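Local structure of cellulose hydrolase (Bacillus licheniformis, 4YZT) at residues A[283-286]-A[287-291]; A[326-329]-A[330-334]. The protein hydrolyses internal beta-1,4-glucosidic bonds of cellulose as a three-module endoglucanase of glycoside hydrolase family 5. All coordinates share one frame; numbering follows the deposited sequence.

Contact 1. Residues A[283-286]-A[287-291]; sequences KWLY and HDTFV
Lys283 O is gripped twice by one residue of the next helical turn: His287 N reaches it at 3.1 Å, the ordinary helix bond, and the ring nitrogen His287 ND1 at 2.8 Å. The two donors come from opposite faces of the carbonyl plane. The oxygen lies at the edge of the imidazole, close to its plane, and the N-H...O angle at ND1 is 162°. Histidine suits the place because its ring can fold back along its own helix: with CG beside the backbone N (chi1 -78°), ND1 is carried to the carbonyl one turn earlier. The bond requires the proton on ND1 and helps fix the ring's rotation. Lys283 CG runs alongside the ring, 3.8 Å from His287 CE1, while the amine goes on to a salt bridge with Asp320. Over one face of the imidazole stands the edge of the Tyr286 ring, a T-shaped pair with centroids 5.9 Å apart and planes at 75°; the tyrosine hydroxyl is held by Ser226 O.

Two residues further along, Leu285 O is also shared. Thr289 OG1 donates to it at 2.6 Å and Thr289 N at 3.0 Å, again from opposite faces. A buried threonine is suitable here, since its hydroxyl is satisfied within the helix while CG2, anti to the backbone N, remains a nonpolar branch. Leu285 lies beside it, its CD1 3.8 Å from Thr289 OG1.

Helix 280-296 links strands 267-272 and 299-303 in a beta-alpha-beta crossover of the TIM barrel. Phe290 packs on Ile269 of the first strand, Tyr286 and Thr289 meet Met249 of helix 243-261, and Trp284 faces helix 321-330.

Contact 2. Residues A[326-329]-A[330-334]; sequences IVIQ and AGRGV
A Schellman motif ends helix 321-330. Its outer bond runs from Val334 N to Gln329 O, and Arg332 N shares that oxygen, each at 3.0 Å. They approach from opposite faces of the carbonyl, each well out of its plane and not on a lone pair. The Val334 side chain lies alongside that of Gln329, whose chain, bent at chi2 (-65°), brings OE1 to 3.8 Å from Val334 CG1. Arg332 runs extended from CG to NE beside Ile328, its aliphatic part skirting Ile328 O before NH1 bonds to that oxygen at 3.3 Å, within the guanidinium plane. A long side chain suits this place because it can return to a helix-end carbonyl and, through NH2, also reach Gly67 O. Replacing it with an alanine would probably leave Ile328 O and Gly67 O without these donors and uncover the CG2 branch of Ile328.

What positions these groups is the backbone turn. Gly333, last residue of the type I turn that starts at Ala330 and C-prime residue of the motif, has a positive phi of 82°, which a residue without a side chain adopts readily. The motif's inner bond closes that turn, Gly333 N to Ala330 O at 2.9 Å.

Contact 1 lies within helix 280-296 and contact 2 at the C-terminal end of helix 321-330, which packs against it; their centres are about 10 Å apart. The two meet by van der Waals packing, mostly between side-chain carbons. Trp284 CB approaches Ile326 CD1 at 3.6 Å, Asp288 CB lies 3.7 Å from Ile326 CG2, and Val291 CG1 packs against Gly331 N at 3.4 Å, where the helix is ending. Asn336 adds a polar tie, bonding to Asp288 OD1 and weakly to Ile326 O. Neither contact includes a residue of the glycan pocket; the Tyr286 side chain remains about 12 Å from a bound glucose unit. Both contacts lie in the barrel's helical layer.

Contact 1. Residues A[283-286]-A[287-291]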
ATOM      1  N   LYS A 283       2.638   7.630  -7.845  1.00 11.13           N
ATOM      2  CA  LYS A 283       1.735   7.021  -6.872  1.00 12.60           C
ATOM      3  C   LYS A 283       0.265   7.212  -7.259  1.00 13.79           C
ATOM      4  O   LYS A 283      -0.537   6.279  -7.172  1.00 13.30           O
ATOM      5  CB  LYS A 283       1.990   7.595  -5.481  1.00 14.38           C
ATOM      6  CG  LYS A 283       1.230   6.871  -4.376  1.00 16.06           C
ATOM      7  CD  LYS A 283       0.986   7.800  -3.186  1.00 19.95           C
ATOM      8  CE  LYS A 283       2.255   8.170  -2.454  1.00 22.11           C
ATOM      9  NZ  LYS A 283       1.971   9.248  -1.432  1.00 21.01           N
ATOM     10  N   TRP A 284      -0.081   8.424  -7.694  1.00 10.49           N
ATOM     11  CA  TRP A 284      -1.460   8.716  -8.081  1.00 10.80           C
ATOM     12  C   TRP A 284      -1.845   7.913  -9.320  1.00 10.79           C
ATOM     13  O   TRP A 284      -2.900   7.272  -9.358  1.00 12.07           O
ATOM     14  CB  TRP A 284      -1.648  10.220  -8.323  1.00 11.35           C
ATOM     15  CG  TRP A 284      -1.457  11.059  -7.074  1.00 12.84           C
ATOM     16  CD1 TRP A 284      -1.266  10.603  -5.803  1.00 10.77           C
ATOM     17  CD2 TRP A 284      -1.435  12.493  -6.994  1.00 12.04           C
ATOM     18  NE1 TRP A 284      -1.132  11.662  -4.936  1.00 11.86           N
ATOM     19  CE2 TRP A 284      -1.222  12.834  -5.641  1.00 12.23           C
ATOM     20  CE3 TRP A 284      -1.577  13.524  -7.934  1.00 12.98           C
ATOM     21  CZ2 TRP A 284      -1.151  14.164  -5.200  1.00 13.46           C
ATOM     22  CZ3 TRP A 284      -1.496  14.856  -7.493  1.00 15.96           C
ATOM     23  CH2 TRP A 284      -1.283  15.157  -6.144  1.00 14.26           C
ATOM     24  N   LEU A 285      -0.978   7.937 -10.329  1.00 10.32           N
ATOM     25  CA  LEU A 285      -1.189   7.161 -11.554  1.00 13.90           C
ATOM     26  C   LEU A 285      -1.315   5.647 -11.293  1.00 13.26           C
ATOM     27  O   LEU A 285      -2.141   4.969 -11.901  1.00 13.07           O
ATOM     28  CB  LEU A 285      -0.048   7.426 -12.540  1.00 14.61           C
ATOM     29  CG  LEU A 285      -0.176   6.775 -13.922  1.00 13.84           C
ATOM     30  CD1 LEU A 285      -1.425   7.310 -14.641  1.00 12.11           C
ATOM     31  CD2 LEU A 285       1.063   7.039 -14.748  1.00 12.63           C
ATOM     32  N   TYR A 286      -0.471   5.121 -10.418  1.00 11.47           N
ATOM     33  CA  TYR A 286      -0.512   3.703 -10.071  1.00 11.62           C
ATOM     34  C   TYR A 286      -1.861   3.334  -9.445  1.00 12.37           C
ATOM     35  O   TYR A 286      -2.515   2.362  -9.851  1.00 11.68           O
ATOM     36  CB  TYR A 286       0.639   3.354  -9.119  1.00 12.42           C
ATOM     37  CG  TYR A 286       0.720   1.881  -8.778  1.00 13.77           C
ATOM     38  CD1 TYR A 286       0.018   1.357  -7.700  1.00 14.69           C
ATOM     39  CD2 TYR A 286       1.481   1.005  -9.551  1.00 10.94           C
ATOM     40  CE1 TYR A 286       0.077   0.007  -7.395  1.00 10.14           C
ATOM     41  CE2 TYR A 286       1.548  -0.334  -9.239  1.00  8.99           C
ATOM     42  CZ  TYR A 286       0.841  -0.826  -8.175  1.00 10.63           C
ATOM     43  OH  TYR A 286       0.902  -2.171  -7.868  1.00 11.11           O
ATOM     44  N   HIS A 287      -2.298   4.119  -8.467  1.00 11.09           N
ATOM     45  CA  HIS A 287      -3.542   3.784  -7.786  1.00 11.71           C
ATOM     46  C   HIS A 287      -4.748   3.928  -8.718  1.00 12.00           C
ATOM     47  O   HIS A 287      -5.607   3.043  -8.761  1.00 13.02           O
ATOM     48  CB  HIS A 287      -3.710   4.635  -6.531  1.00  8.90           C
ATOM     49  CG  HIS A 287      -2.883   4.161  -5.374  1.00 10.27           C
ATOM     50  ND1 HIS A 287      -1.545   4.462  -5.242  1.00  9.67           N
ATOM     51  CD2 HIS A 287      -3.204   3.395  -4.301  1.00 11.72           C
ATOM     52  CE1 HIS A 287      -1.076   3.911  -4.135  1.00 13.41           C
ATOM     53  NE2 HIS A 287      -2.061   3.255  -3.546  1.00 15.29           N
ATOM     54  N   ASP A 288      -4.815   5.013  -9.483  1.00  9.51           N
ATOM     55  CA  ASP A 288      -5.934   5.190 -10.402  1.00 12.14           C
ATOM     56  C   ASP A 288      -5.981   4.078 -11.442  1.00 14.39           C
ATOM     57  O   ASP A 288      -7.046   3.548 -11.749  1.00 12.25           O
ATOM     58  CB  ASP A 288      -5.866   6.540 -11.120  1.00 13.96           C
ATOM     59  CG  ASP A 288      -7.003   6.717 -12.106  1.00 17.65           C
ATOM     60  OD1 ASP A 288      -8.151   6.963 -11.667  1.00 20.05           O
ATOM     61  OD2 ASP A 288      -6.759   6.589 -13.325  1.00 17.02           O
ATOM     62  N   THR A 289      -4.814   3.721 -11.970  1.00 14.48           N
ATOM     63  CA  THR A 289      -4.747   2.715 -13.020  1.00 14.75           C
ATOM     64  C   THR A 289      -5.152   1.355 -12.475  1.00 14.55           C
ATOM     65  O   THR A 289      -5.990   0.673 -13.075  1.00 15.82           O
ATOM     66  CB  THR A 289      -3.335   2.619 -13.633  1.00 13.90           C
ATOM     67  OG1 THR A 289      -2.960   3.899 -14.161  1.00 15.36           O
ATOM     68  CG2 THR A 289      -3.295   1.585 -14.751  1.00 14.90           C
ATOM     69  N   PHE A 290      -4.570   0.960 -11.342  1.00 13.52           N
ATOM     70  CA  PHE A 290      -4.906  -0.345 -10.791  1.00 12.74           C
ATOM     71  C   PHE A 290      -6.361  -0.443 -10.342  1.00 12.90           C
ATOM     72  O   PHE A 290      -7.029  -1.438 -10.621  1.00 11.61           O
ATOM     73  CB  PHE A 290      -4.010  -0.726  -9.613  1.00 10.66           C
ATOM     74  CG  PHE A 290      -4.296  -2.104  -9.108  1.00 11.81           C
ATOM     75  CD1 PHE A 290      -3.891  -3.211  -9.840  1.00 13.26           C
ATOM     76  CD2 PHE A 290      -5.015  -2.300  -7.934  1.00 12.64           C
ATOM     77  CE1 PHE A 290      -4.183  -4.490  -9.410  1.00 15.33           C
ATOM     78  CE2 PHE A 290      -5.306  -3.579  -7.489  1.00 11.68           C
ATOM     79  CZ  PHE A 290      -4.892  -4.672  -8.225  1.00 14.72           C
ATOM     80  N   VAL A 291      -6.862   0.566  -9.642  1.00 12.71           N
ATOM     81  CA  VAL A 291      -8.229   0.457  -9.143  1.00  7.28           C
ATOM     82  C   VAL A 291      -9.229   0.461 -10.306  1.00  9.65           C
ATOM     83  O   VAL A 291     -10.220  -0.274 -10.268  1.00 13.29           O
ATOM     84  CB  VAL A 291      -8.553   1.576  -8.131  1.00  8.62           C
ATOM     85  CG1 VAL A 291     -10.031   1.489  -7.673  1.00  8.61           C
ATOM     86  CG2 VAL A 291      -7.628   1.445  -6.937  1.00  6.99           C
TER

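Contact 2. Residues A[326-329]-A[330-334]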
ATOM      1  N   ILE A 326      -8.675   9.547  -5.082  1.00 12.30           N
ATOM      2  CA  ILE A 326      -8.554   8.773  -6.304  1.00 12.01           C
ATOM      3  C   ILE A 326      -9.106   7.359  -6.098  1.00 14.81           C
ATOM      4  O   ILE A 326      -9.862   6.865  -6.928  1.00 12.48           O
ATOM      5  CB  ILE A 326      -7.093   8.718  -6.787  1.00 11.48           C
ATOM      6  CG1 ILE A 326      -6.744  10.026  -7.498  1.00 12.09           C
ATOM      7  CG2 ILE A 326      -6.868   7.546  -7.730  1.00 12.82           C
ATOM      8  CD1 ILE A 326      -5.255  10.202  -7.787  1.00 11.69           C
ATOM      9  N   VAL A 327      -8.751   6.719  -4.986  1.00 11.00           N
ATOM     10  CA  VAL A 327      -9.223   5.355  -4.718  1.00 10.92           C
ATOM     11  C   VAL A 327     -10.746   5.309  -4.545  1.00 12.11           C
ATOM     12  O   VAL A 327     -11.414   4.433  -5.083  1.00 11.88           O
ATOM     13  CB  VAL A 327      -8.529   4.768  -3.460  1.00 14.91           C
ATOM     14  CG1 VAL A 327      -9.243   3.508  -2.960  1.00  9.81           C
ATOM     15  CG2 VAL A 327      -7.057   4.467  -3.761  1.00 11.48           C
ATOM     16  N   ILE A 328     -11.281   6.274  -3.810  1.00 11.79           N
ATOM     17  CA  ILE A 328     -12.720   6.407  -3.595  1.00 14.87           C
ATOM     18  C   ILE A 328     -13.511   6.553  -4.904  1.00 17.60           C
ATOM     19  O   ILE A 328     -14.544   5.903  -5.099  1.00 16.46           O
ATOM     20  CB  ILE A 328     -12.998   7.619  -2.680  1.00 16.93           C
ATOM     21  CG1 ILE A 328     -12.429   7.333  -1.291  1.00 17.33           C
ATOM     22  CG2 ILE A 328     -14.497   7.953  -2.624  1.00 17.50           C
ATOM     23  CD1 ILE A 328     -12.931   6.040  -0.687  1.00 16.11           C
ATOM     24  N   GLN A 329     -13.024   7.405  -5.797  1.00 14.78           N
ATOM     25  CA  GLN A 329     -13.700   7.633  -7.076  1.00 15.52           C
ATOM     26  C   GLN A 329     -13.494   6.447  -8.030  1.00 13.49           C
ATOM     27  O   GLN A 329     -14.449   5.908  -8.597  1.00 13.85           O
ATOM     28  CB  GLN A 329     -13.194   8.931  -7.706  1.00 16.96           C
ATOM     29  CG  GLN A 329     -13.551  10.171  -6.890  1.00 15.29           C
ATOM     30  CD  GLN A 329     -15.046  10.395  -6.823  1.00 22.57           C
ATOM     31  OE1 GLN A 329     -15.754  10.209  -7.813  1.00 21.27           O
ATOM     32  NE2 GLN A 329     -15.539  10.801  -5.652  1.00 25.12           N
ATOM     33  N   ALA A 330     -12.244   6.027  -8.188  1.00 12.70           N
ATOM     34  CA  ALA A 330     -11.945   4.924  -9.087  1.00 12.48           C
ATOM     35  C   ALA A 330     -12.647   3.634  -8.640  1.00 12.75           C
ATOM     36  O   ALA A 330     -13.074   2.837  -9.471  1.00 12.05           O
ATOM     37  CB  ALA A 330     -10.441   4.709  -9.185  1.00 11.57           C
ATOM     38  N   GLY A 331     -12.781   3.446  -7.331  1.00 11.66           N
ATOM     39  CA  GLY A 331     -13.417   2.252  -6.801  1.00 12.28           C
ATOM     40  C   GLY A 331     -14.918   2.236  -7.038  1.00 13.74           C
ATOM     41  O   GLY A 331     -15.559   1.191  -6.863  1.00 12.02           O
ATOM     42  N   ARG A 332     -15.475   3.391  -7.418  1.00 12.98           N
ATOM     43  CA  ARG A 332     -16.877   3.498  -7.833  1.00 13.88           C
ATOM     44  C   ARG A 332     -17.017   3.566  -9.353  1.00 17.34           C
ATOM     45  O   ARG A 332     -18.098   3.865  -9.874  1.00 19.22           O
ATOM     46  CB  ARG A 332     -17.525   4.731  -7.196  1.00 17.43           C
ATOM     47  CG  ARG A 332     -17.835   4.555  -5.727  1.00 19.10           C
ATOM     48  CD  ARG A 332     -18.208   5.876  -5.046  1.00 21.87           C
ATOM     49  NE  ARG A 332     -18.763   5.623  -3.718  1.00 25.02           N
ATOM     50  CZ  ARG A 332     -18.035   5.349  -2.636  1.00 23.74           C
ATOM     51  NH1 ARG A 332     -16.705   5.302  -2.725  1.00 20.33           N
ATOM     52  NH2 ARG A 332     -18.633   5.118  -1.466  1.00 19.72           N
ATOM     53  N   GLY A 333     -15.921   3.306 -10.061  1.00 17.74           N
ATOM     54  CA  GLY A 333     -15.934   3.290 -11.516  1.00 17.26           C
ATOM     55  C   GLY A 333     -15.818   4.656 -12.172  1.00 17.93           C
ATOM     56  O   GLY A 333     -16.156   4.813 -13.340  1.00 18.52           O
ATOM     57  N   VAL A 334     -15.343   5.643 -11.421  1.00 15.05           N
ATOM     58  CA  VAL A 334     -15.214   7.007 -11.937  1.00 15.85           C
ATOM     59  C   VAL A 334     -13.744   7.323 -12.211  1.00 15.31           C
ATOM     60  O   VAL A 334     -12.926   7.329 -11.302  1.00 15.63           O
ATOM     61  CB  VAL A 334     -15.798   8.031 -10.945  1.00 18.19           C
ATOM     62  CG1 VAL A 334     -15.701   9.450 -11.499  1.00 17.94           C
ATOM     63  CG2 VAL A 334     -17.249   7.672 -10.614  1.00 19.11           C
TER